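Local atomic coordinates of phosphoinositol-specific phospholipase C (PDB entry 5FYP), a protein that probably cleaves phosphoinositides at the phosphodiester bond, as calcium-dependent phospholipases C do, using a calcium ion bound in its active site. Residues Leu49-Gln54 with Leu118-Gly123; Trp66-Asn71 with Asn80-Thr85; Leu186-Ser191 with Val209-Val214. All coordinates share one frame; numbering follows the deposited sequence. Where two conformers were deposited one is given.

Contact 1 of 3, residues Leu49-Gln54 with Leu118-Gly123; sequences LDFWDQ and LDKKQG. With CA (calcium ion), chain I.
Lys-121 lays its CB over the centre of the six-membered ring of Trp-52, 3.4 Å from the ring centroid, while the amide of Gln-122 sits at the edge of the same indole, its plane turned 63° from the ring. The Phe-51 ring carries the CA of Lys-120 over one face, and the backbone carbon of Leu-118 lies in plane at its edge. Between these groups, which lie on either side of the backbone, the two strands run parallel, as neighbours in the barrel of this TIM-barrel family, joined by alternating bonds such as Asp-119 N to Leu-49 O (2.8 Å). On the face away from Phe-51, Asp-50 and Asp-119 lie side by side with carboxylate planes 80° apart. Asp-50 OD1 binds calcium at 2.3 Å and Asp-119 OD2 at 2.4 Å; Asn-27 and Glu-48 complete the protein ligands, and Tyr-29 OH bonds Asp-50 OD2. Lys-121 bends at chi2 (-65°), which carries NZ back to a salt bridge with Asp-119 OD2 (3.0 Å), met from above the carboxylate plane. At the loop end, Gln-122 OE1 accepts from Gln-54 N at 2.9 Å and, weakly, from Asp-53 N. Asp-53 OD1 forms a salt bridge with Lys-120 NZ at 3.0 Å, its hydrogen bond weak, and OD2 pairs with Arg-131. Sharing the metal probably makes the 3.2 Å approach of Asp-50 OD1 to Asp-119 OD2 tolerable, with Lys-121 offsetting some charge.

Contact 2 of 3, residues Trp66-Asn71 with Asn80-Thr85; sequences WFVRHN and NDNNCT
Val-68 is paired by asparagine side chains as much as by backbone: Asn-80 OD1 stands in for a main-chain carbonyl and takes Val-68 N at 3.0 Å, in the carbonyl plane, while Val-68 O is gripped by two donors. One is Asp-81 N, also at 3.0 Å and in plane; the other is Asn-82 ND2, whose bond to Val-68 O is nearly straight (165°) but tilted 32° from the carbonyl plane. The amide of Asn-82 comes in crosswise to Val-68, its ND2 3.5 Å from Val-68 CB. Its CG is wedged between its own backbone N and carbonyl carbon (chi1 66°), which leaves the two ends of the amide working on different stretches of backbone: OD1 turns back to its own segment and accepts from Cys-84 N at 2.8 Å, closing an Asx turn, whereas ND2, besides reaching across to Val-68 O, also meets Asn-92 O. The irregular segment 80-85 thereby lies along the edge of strand 67-68, an outermost strand of its sheet, and just after the turn Cys-84 is tied by a disulfide to Cys-97 of helix 94-107. Without that amide, as with an alanine here, Val-68 O is likely to lose one of its two donors and Cys-84 N its acceptor, leaving the turn freer to shift. Asn-80 OD1 also lies at the edge of the Phe-67 ring, 3.5 Å from Phe-67 CD2. Further along, Arg-69 CB meets Asp-81 CB at 3.9 Å, and a water links Asp-81 O to His-70 N.

Contact 3 of 3, residues Leu186-Ser191 with Val209-Val214; sequences LVLNHS and VFISPV
Val-209 CG1 reaches in over the neighbouring strand, 3.8 Å from Leu-188 CB and 4.0 Å from Leu-186 CB, while its CG2 also flanks Leu-186. A chi1 of -177° sets CG1 of Val-209 against both leucines and CG2 against Leu-186 alone; the side chains of Leu-186 and Val-209 slant across one another. Leu-188 CD2 more loosely meets Ile-211 CG2. Val-187 and Phe-210 point to the other face of the sheet, where Val-187 CG1 packs on Ser-212 CB at 3.6 Å. The Phe-210 ring turns an edge to Leu-186 O, which its own backbone N also binds, at 2.9 Å. These strands are the two ends of a beta-alpha-beta unit, the repeating element of a TIM barrel, with helix 193-203 making the crossover; accordingly they run parallel. Leu-188 uses both its backbone groups: its N donates to Phe-210 O at 2.8 Å and its O accepts from Ser-212 N at 3.1 Å. Helix 133-144 packs on Leu-186 and Val-209 through Phe-136, Val-140 and Phe-144. Further along, direct pairing gives way to a water that accepts from His-190 N and lies 2.8 Å from Ser-212 O, and Val-214 CG2 rests 3.6 Å from His-190 O.

All three contacts reach one sheet, with contact 1 between the other two. Trp-52 of contact 1 adjoins Phe-67 of contact 2 through the antiparallel edge strand, and Leu-118 and Lys-120 adjoin Val-187 and Asn-189 of contact 3. Contact 3 lies deepest, its centre about 7 Å from that of the chain, and is mostly aliphatic; contact 1, its centre at about 13 Å, gathers metal ligands, lysines and aromatic rings at the ends of its strands; contact 2, its centre about 17 Å from that of the chain, is peripheral yet largely buried, and relies on asparagine amides. Contacts 1 and 3 pair parallel strands by backbone bonds, whereas contact 2 joins a short strand to a loop.

Contact 1 of 3, residues Leu49-Gln54 with Leu118-Gly123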
loop_
_atom_site.group_PDB
_atom_site.type_symbol
_atom_site.label_atom_id
_atom_site.label_comp_id
_atom_site.label_asym_id
_atom_site.label_seq_id
_atom_site.Cartn_x
_atom_site.Cartn_y
_atom_site.Cartn_z
ATOM N N LEU A 49 -1.641 5.414 5.787
ATOM C CA LEU A 49 -2.115 6.775 5.945
ATOM C C LEU A 49 -3.547 6.858 5.467
ATOM O O LEU A 49 -3.825 6.495 4.328
ATOM C CB LEU A 49 -1.245 7.763 5.139
ATOM C CG LEU A 49 0.171 7.923 5.648
ATOM C CD1 LEU A 49 1.103 8.474 4.602
ATOM C CD2 LEU A 49 0.189 8.780 6.913
ATOM N N ASP A 50 -4.448 7.412 6.298
ATOM C CA ASP A 50 -5.808 7.733 5.865
ATOM C C ASP A 50 -5.830 9.195 5.447
ATOM O O ASP A 50 -5.427 10.068 6.242
ATOM C CB ASP A 50 -6.816 7.544 7.005
ATOM C CG ASP A 50 -7.043 6.091 7.398
ATOM O OD1 ASP A 50 -6.576 5.187 6.708
ATOM O OD2 ASP A 50 -7.711 5.879 8.442
ATOM N N PHE A 51 -6.312 9.478 4.226
ATOM C CA PHE A 51 -6.194 10.851 3.737
ATOM C C PHE A 51 -7.502 11.391 3.202
ATOM O O PHE A 51 -8.277 10.710 2.521
ATOM C CB PHE A 51 -5.021 10.995 2.752
ATOM C CG PHE A 51 -5.224 10.369 1.393
ATOM C CD1 PHE A 51 -5.027 9.009 1.148
ATOM C CD2 PHE A 51 -5.541 11.172 0.303
ATOM C CE1 PHE A 51 -5.164 8.476 -0.121
ATOM C CE2 PHE A 51 -5.652 10.649 -0.968
ATOM C CZ PHE A 51 -5.476 9.307 -1.183
ATOM N N TRP A 52 -7.719 12.652 3.547
ATOM C CA TRP A 52 -8.978 13.390 3.327
ATOM C C TRP A 52 -8.704 14.590 2.462
ATOM O O TRP A 52 -7.670 15.266 2.586
ATOM C CB TRP A 52 -9.545 13.847 4.682
ATOM C CG TRP A 52 -9.937 12.719 5.595
ATOM C CD1 TRP A 52 -9.122 11.944 6.355
ATOM C CD2 TRP A 52 -11.259 12.209 5.787
ATOM N NE1 TRP A 52 -9.860 10.982 6.995
ATOM C CE2 TRP A 52 -11.173 11.125 6.672
ATOM C CE3 TRP A 52 -12.507 12.566 5.287
ATOM C CZ2 TRP A 52 -12.286 10.381 7.054
ATOM C CZ3 TRP A 52 -13.613 11.829 5.665
ATOM C CH2 TRP A 52 -13.492 10.746 6.535
ATOM N N ASP A 53 -9.654 14.898 1.586
ATOM C CA ASP A 53 -9.576 16.118 0.789
ATOM C C ASP A 53 -9.862 17.371 1.615
ATOM O O ASP A 53 -9.284 18.430 1.406
ATOM C CB ASP A 53 -10.594 16.048 -0.355
ATOM C CG ASP A 53 -10.129 15.167 -1.497
ATOM O OD1 ASP A 53 -9.697 14.020 -1.247
ATOM O OD2 ASP A 53 -10.115 15.661 -2.651
ATOM N N GLN A 54 -10.827 17.251 2.528
ATOM C CA GLN A 54 -11.372 18.402 3.260
ATOM C C GLN A 54 -10.913 18.372 4.728
ATOM O O GLN A 54 -10.525 17.332 5.247
ATOM C CB GLN A 54 -12.906 18.378 3.211
ATOM C CG GLN A 54 -13.550 18.277 1.859
ATOM C CD GLN A 54 -13.370 19.514 1.061
ATOM O OE1 GLN A 54 -13.085 20.592 1.598
ATOM N NE2 GLN A 54 -13.469 19.368 -0.238
ATOM N N LEU A 118 -2.237 3.908 1.172
ATOM C CA LEU A 118 -2.859 5.222 1.129
ATOM C C LEU A 118 -4.361 4.995 1.038
ATOM O O LEU A 118 -4.885 4.688 -0.036
ATOM C CB LEU A 118 -2.290 6.034 -0.021
ATOM C CG LEU A 118 -0.758 6.155 -0.020
ATOM C CD1 LEU A 118 -0.298 6.893 -1.260
ATOM C CD2 LEU A 118 -0.231 6.807 1.228
ATOM N N ASP A 119 -5.024 5.109 2.186
ATOM C CA ASP A 119 -6.432 4.781 2.332
ATOM C C ASP A 119 -7.237 6.079 2.164
ATOM O O ASP A 119 -7.298 6.933 3.039
ATOM C CB ASP A 119 -6.670 4.131 3.683
ATOM C CG ASP A 119 -8.039 3.523 3.861
ATOM O OD1 ASP A 119 -8.791 3.464 2.860
ATOM O OD2 ASP A 119 -8.337 3.086 5.023
ATOM N N LYS A 120 -7.761 6.251 0.944
ATOM C CA LYS A 120 -8.430 7.461 0.544
ATOM C C LYS A 120 -9.844 7.490 1.126
ATOM O O LYS A 120 -10.572 6.531 0.988
ATOM C CB LYS A 120 -8.502 7.538 -0.981
ATOM C CG LYS A 120 -8.973 8.894 -1.475
ATOM C CD LYS A 120 -8.964 9.025 -2.990
ATOM C CE LYS A 120 -8.883 10.420 -3.511
ATOM N NZ LYS A 120 -9.647 11.447 -2.777
ATOM N N LYS A 121 -10.224 8.621 1.727
ATOM C CA LYS A 121 -11.486 8.706 2.481
ATOM C C LYS A 121 -12.598 9.501 1.816
ATOM O O LYS A 121 -13.747 9.380 2.233
ATOM C CB LYS A 121 -11.210 9.225 3.889
ATOM C CG LYS A 121 -10.334 8.273 4.702
ATOM C CD LYS A 121 -10.992 6.940 4.994
ATOM C CE LYS A 121 -10.074 5.983 5.716
ATOM N NZ LYS A 121 -10.722 4.668 5.956
ATOM N N GLN A 122 -12.289 10.281 0.780
ATOM C CA GLN A 122 -13.282 11.060 0.024
ATOM C C GLN A 122 -13.056 10.782 -1.465
ATOM O O GLN A 122 -12.165 10.037 -1.855
ATOM C CB GLN A 122 -13.187 12.540 0.378
ATOM C CG GLN A 122 -13.581 12.779 1.826
ATOM C CD GLN A 122 -13.454 14.194 2.284
ATOM O OE1 GLN A 122 -12.383 14.781 2.234
ATOM N NE2 GLN A 122 -14.538 14.717 2.834
ATOM N N GLY A 123 -13.904 11.370 -2.307
ATOM C CA GLY A 123 -13.768 11.201 -3.746
ATOM C C GLY A 123 -12.682 12.041 -4.367
ATOM O O GLY A 123 -12.038 12.842 -3.679
HETATM CA CA CA I . -7.166 2.991 7.149
HETATM O O HOH W 1 -9.206 3.617 8.289
HETATM O O HOH W 2 -9.609 11.731 0.144
HETATM O O HOH W 3 -8.741 13.822 -4.098
HETATM O O HOH W 4 -8.297 0.949 7.719
#

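Contact 2 of 3, residues Trp66-Asn71 with Asn80-Thr85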
loop_
_atom_site.group_PDB
_atom_site.type_symbol
_atom_site.label_atom_id
_atom_site.label_comp_id
_atom_site.label_asym_id
_atom_site.label_seq_id
_atom_site.Cartn_x
_atom_site.Cartn_y
_atom_site.Cartn_z
ATOM N N TRP A 66 -3.650 17.261 0.881
ATOM C CA TRP A 66 -4.630 16.413 1.566
ATOM C C TRP A 66 -4.282 16.380 3.054
ATOM O O TRP A 66 -3.123 16.546 3.421
ATOM C CB TRP A 66 -4.655 14.982 1.012
ATOM C CG TRP A 66 -5.207 14.851 -0.409
ATOM C CD1 TRP A 66 -6.470 14.435 -0.727
ATOM C CD2 TRP A 66 -4.524 15.067 -1.659
ATOM N NE1 TRP A 66 -6.606 14.376 -2.082
ATOM C CE2 TRP A 66 -5.436 14.755 -2.683
ATOM C CE3 TRP A 66 -3.244 15.505 -2.005
ATOM C CZ2 TRP A 66 -5.102 14.867 -4.017
ATOM C CZ3 TRP A 66 -2.915 15.618 -3.348
ATOM C CH2 TRP A 66 -3.839 15.310 -4.324
ATOM N N PHE A 67 -5.301 16.119 3.881
ATOM C CA PHE A 67 -5.158 15.992 5.330
ATOM C C PHE A 67 -4.980 14.525 5.697
ATOM O O PHE A 67 -5.434 13.639 4.956
ATOM C CB PHE A 67 -6.405 16.489 6.030
ATOM C CG PHE A 67 -6.699 17.936 5.829
ATOM C CD1 PHE A 67 -7.468 18.362 4.741
ATOM C CD2 PHE A 67 -6.261 18.897 6.730
ATOM C CE1 PHE A 67 -7.775 19.702 4.565
ATOM C CE2 PHE A 67 -6.556 20.237 6.566
ATOM C CZ PHE A 67 -7.322 20.638 5.499
ATOM N N VAL A 68 -4.405 14.265 6.873
ATOM C CA VAL A 68 -4.300 12.903 7.404
ATOM C C VAL A 68 -4.934 12.881 8.790
ATOM O O VAL A 68 -4.476 13.563 9.711
ATOM C CB VAL A 68 -2.858 12.394 7.426
ATOM C CG1 VAL A 68 -2.722 11.100 8.211
ATOM C CG2 VAL A 68 -2.331 12.221 6.008
ATOM N N ARG A 69 -5.968 12.046 8.916
ATOM C CA ARG A 69 -6.706 11.840 10.167
ATOM C C ARG A 69 -7.600 10.625 9.995
ATOM O O ARG A 69 -7.836 10.178 8.854
ATOM C CB ARG A 69 -7.565 13.049 10.532
ATOM C CG ARG A 69 -8.702 13.308 9.555
ATOM C CD ARG A 69 -9.573 14.455 10.035
ATOM N NE ARG A 69 -10.692 14.702 9.114
ATOM C CZ ARG A 69 -10.596 15.381 7.987
ATOM N NH1 ARG A 69 -9.471 16.009 7.661
ATOM N NH2 ARG A 69 -11.652 15.432 7.152
ATOM N N HIS A 70 -8.160 10.151 11.101
ATOM C CA HIS A 70 -9.041 9.006 11.043
ATOM C C HIS A 70 -10.502 9.368 10.751
ATOM O O HIS A 70 -11.122 8.769 9.876
ATOM C CB HIS A 70 -8.951 8.214 12.336
ATOM C CG HIS A 70 -9.699 6.912 12.312
ATOM N ND1 HIS A 70 -10.786 6.668 13.102
ATOM C CD2 HIS A 70 -9.567 5.824 11.531
ATOM C CE1 HIS A 70 -11.249 5.455 12.871
ATOM N NE2 HIS A 70 -10.536 4.926 11.910
ATOM N N ASN A 71 -11.030 10.315 11.501
ATOM C CA ASN A 71 -12.457 10.594 11.448
ATOM C C ASN A 71 -12.826 11.712 10.485
ATOM O O ASN A 71 -11.981 12.498 10.129
ATOM C CB ASN A 71 -12.957 10.922 12.845
ATOM C CG ASN A 71 -12.754 9.768 13.814
ATOM O OD1 ASN A 71 -12.125 9.921 14.845
ATOM N ND2 ASN A 71 -13.203 8.580 13.429
ATOM N N ASN A 80 -5.733 17.813 10.569
ATOM C CA ASN A 80 -4.724 16.787 10.704
ATOM C C ASN A 80 -4.733 16.296 12.123
ATOM O O ASN A 80 -4.704 17.077 13.073
ATOM C CB ASN A 80 -3.354 17.311 10.342
ATOM C CG ASN A 80 -3.283 17.734 8.902
ATOM O OD1 ASN A 80 -3.637 16.950 7.989
ATOM N ND2 ASN A 80 -2.794 18.961 8.651
ATOM N N ASP A 81 -4.796 14.984 12.282
ATOM C CA ASP A 81 -4.768 14.339 13.601
ATOM C C ASP A 81 -3.926 13.087 13.445
ATOM O O ASP A 81 -4.425 12.046 12.997
ATOM C CB ASP A 81 -6.172 14.058 14.078
ATOM C CG ASP A 81 -6.228 13.495 15.467
ATOM O OD1 ASP A 81 -5.182 13.149 16.031
ATOM O OD2 ASP A 81 -7.360 13.395 15.985
ATOM N N ASN A 82 -2.623 13.231 13.663
ATOM C CA ASN A 82 -1.686 12.173 13.340
ATOM C C ASN A 82 -0.358 12.437 14.035
ATOM O O ASN A 82 -0.161 13.489 14.636
ATOM C CB ASN A 82 -1.511 12.047 11.807
ATOM C CG ASN A 82 -0.860 13.267 11.205
ATOM O OD1 ASN A 82 0.283 13.601 11.525
ATOM N ND2 ASN A 82 -1.591 13.969 10.344
ATOM N N ASN A 83 0.538 11.468 13.896
ATOM C CA ASN A 83 1.857 11.466 14.548
ATOM C C ASN A 83 2.998 11.811 13.593
ATOM O O ASN A 83 4.156 11.545 13.904
ATOM C CB ASN A 83 2.079 10.120 15.229
ATOM C CG ASN A 83 1.994 8.977 14.258
ATOM O OD1 ASN A 83 2.109 9.179 13.053
ATOM N ND2 ASN A 83 1.861 7.773 14.779
ATOM N N CYS A 84 2.690 12.406 12.447
ATOM C CA CYS A 84 3.724 12.870 11.512
ATOM C C CYS A 84 4.348 14.182 11.966
ATOM O O CYS A 84 3.768 14.933 12.739
ATOM C CB CYS A 84 3.134 13.032 10.127
ATOM S SG CYS A 84 2.264 11.545 9.557
ATOM N N THR A 85 5.539 14.472 11.454
ATOM C CA THR A 85 6.215 15.761 11.729
ATOM C C THR A 85 5.517 17.005 11.120
ATOM O O THR A 85 4.649 16.896 10.277
ATOM C CB THR A 85 7.637 15.747 11.188
ATOM O OG1 THR A 85 7.575 15.700 9.781
ATOM C CG2 THR A 85 8.412 14.533 11.676
HETATM O O HOH W 5 -6.759 10.680 13.512
#

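Contact 3 of 3, residues Leu186-Ser191 with Val209-Val214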
loop_
_atom_site.group_PDB
_atom_site.type_symbol
_atom_site.label_atom_id
_atom_site.label_comp_id
_atom_site.label_asym_id
_atom_site.label_seq_id
_atom_site.Cartn_x
_atom_site.Cartn_y
_atom_site.Cartn_z
ATOM N N LEU A 186 3.621 2.506 -3.400
ATOM C CA LEU A 186 2.424 3.180 -2.942
ATOM C C LEU A 186 1.191 2.384 -3.370
ATOM O O LEU A 186 1.134 1.921 -4.511
ATOM C CB LEU A 186 2.354 4.569 -3.527
ATOM C CG LEU A 186 3.573 5.440 -3.238
ATOM C CD1 LEU A 186 3.432 6.776 -3.929
ATOM C CD2 LEU A 186 3.804 5.620 -1.743
ATOM N N VAL A 187 0.209 2.282 -2.465
ATOM C CA VAL A 187 -0.972 1.460 -2.722
ATOM C C VAL A 187 -2.200 2.302 -2.416
ATOM O O VAL A 187 -2.265 2.926 -1.364
ATOM C CB VAL A 187 -0.949 0.228 -1.820
ATOM C CG1 VAL A 187 -2.145 -0.683 -2.145
ATOM C CG2 VAL A 187 0.374 -0.534 -1.947
ATOM N N LEU A 188 -3.178 2.306 -3.300
ATOM C CA LEU A 188 -4.430 3.042 -3.093
ATOM C C LEU A 188 -5.520 2.089 -2.603
ATOM O O LEU A 188 -5.770 1.041 -3.209
ATOM C CB LEU A 188 -4.871 3.692 -4.397
ATOM C CG LEU A 188 -6.089 4.601 -4.308
ATOM C CD1 LEU A 188 -5.811 5.820 -3.423
ATOM C CD2 LEU A 188 -6.529 5.024 -5.689
ATOM N N ASN A 189 -6.162 2.474 -1.496
ATOM C CA ASN A 189 -7.376 1.822 -1.019
ATOM C C ASN A 189 -8.492 2.871 -0.967
ATOM O O ASN A 189 -8.225 4.078 -0.861
ATOM C CB ASN A 189 -7.209 1.185 0.372
ATOM C CG ASN A 189 -6.268 0.002 0.438
ATOM O OD1 ASN A 189 -5.802 -0.592 -0.564
ATOM N ND2 ASN A 189 -6.018 -0.397 1.619
ATOM N N HIS A 190 -9.727 2.388 -0.938
ATOM C CA HIS A 190 -10.923 3.204 -0.724
ATOM C C HIS A 190 -12.045 2.232 -0.392
ATOM O O HIS A 190 -11.976 1.072 -0.769
ATOM C CB HIS A 190 -11.247 4.035 -1.999
ATOM C CG HIS A 190 -12.289 5.101 -1.817
ATOM N ND1 HIS A 190 -13.631 4.833 -1.757
ATOM C CD2 HIS A 190 -12.159 6.439 -1.659
ATOM C CE1 HIS A 190 -14.282 5.950 -1.555
ATOM N NE2 HIS A 190 -13.412 6.946 -1.478
ATOM N N SER A 191 -13.075 2.687 0.294
ATOM C CA SER A 191 -14.220 1.797 0.529
ATOM C C SER A 191 -14.929 1.390 -0.762
ATOM O O SER A 191 -15.552 0.330 -0.819
ATOM C CB SER A 191 -15.206 2.442 1.491
ATOM O OG SER A 191 -15.870 3.529 0.906
ATOM N N VAL A 209 0.854 4.836 -8.454
ATOM C CA VAL A 209 0.302 4.101 -7.317
ATOM C C VAL A 209 -0.372 2.839 -7.823
ATOM O O VAL A 209 -1.067 2.845 -8.840
ATOM C CB VAL A 209 -0.689 5.022 -6.551
ATOM C CG1 VAL A 209 -1.243 4.356 -5.304
ATOM C CG2 VAL A 209 -0.055 6.352 -6.205
ATOM N N PHE A 210 -0.168 1.754 -7.074
ATOM C CA PHE A 210 -0.871 0.475 -7.298
ATOM C C PHE A 210 -2.299 0.559 -6.755
ATOM O O PHE A 210 -2.492 0.864 -5.583
ATOM C CB PHE A 210 -0.173 -0.658 -6.534
ATOM C CG PHE A 210 1.148 -1.068 -7.109
ATOM C CD1 PHE A 210 2.329 -0.414 -6.769
ATOM C CD2 PHE A 210 1.230 -2.132 -7.990
ATOM C CE1 PHE A 210 3.532 -0.823 -7.285
ATOM C CE2 PHE A 210 2.431 -2.516 -8.541
ATOM C CZ PHE A 210 3.586 -1.854 -8.189
ATOM N N ILE A 211 -3.304 0.164 -7.536
ATOM C CA ILE A 211 -4.647 0.055 -6.998
ATOM C C ILE A 211 -4.866 -1.318 -6.357
ATOM O O ILE A 211 -4.388 -2.330 -6.861
ATOM C CB ILE A 211 -5.728 0.360 -8.042
ATOM C CG1 ILE A 211 -5.705 -0.572 -9.255
ATOM C CG2 ILE A 211 -5.644 1.821 -8.478
ATOM C CD1 ILE A 211 -6.964 -0.497 -10.094
ATOM N N SER A 212 -5.554 -1.335 -5.210
ATOM C CA SER A 212 -5.792 -2.584 -4.514
ATOM C C SER A 212 -7.258 -2.667 -4.100
ATOM O O SER A 212 -7.635 -2.135 -3.059
ATOM C CB SER A 212 -4.883 -2.703 -3.306
ATOM O OG SER A 212 -5.092 -3.946 -2.677
ATOM N N PRO A 213 -8.092 -3.260 -4.955
ATOM C CA PRO A 213 -9.539 -3.213 -4.693
ATOM C C PRO A 213 -9.975 -4.088 -3.539
ATOM O O PRO A 213 -9.375 -5.123 -3.240
ATOM C CB PRO A 213 -10.142 -3.702 -6.010
ATOM C CG PRO A 213 -9.083 -4.556 -6.611
ATOM C CD PRO A 213 -7.788 -3.873 -6.252
ATOM N N VAL A 214 -11.098 -3.684 -2.949
ATOM C CA VAL A 214 -11.837 -4.492 -2.002
ATOM C C VAL A 214 -12.217 -5.787 -2.720
ATOM O O VAL A 214 -12.770 -5.781 -3.816
ATOM C CB VAL A 214 -13.110 -3.760 -1.522
ATOM C CG1 VAL A 214 -13.938 -4.659 -0.621
ATOM C CG2 VAL A 214 -12.753 -2.457 -0.808
HETATM O O HOH W 6 -9.444 -0.672 -1.586
#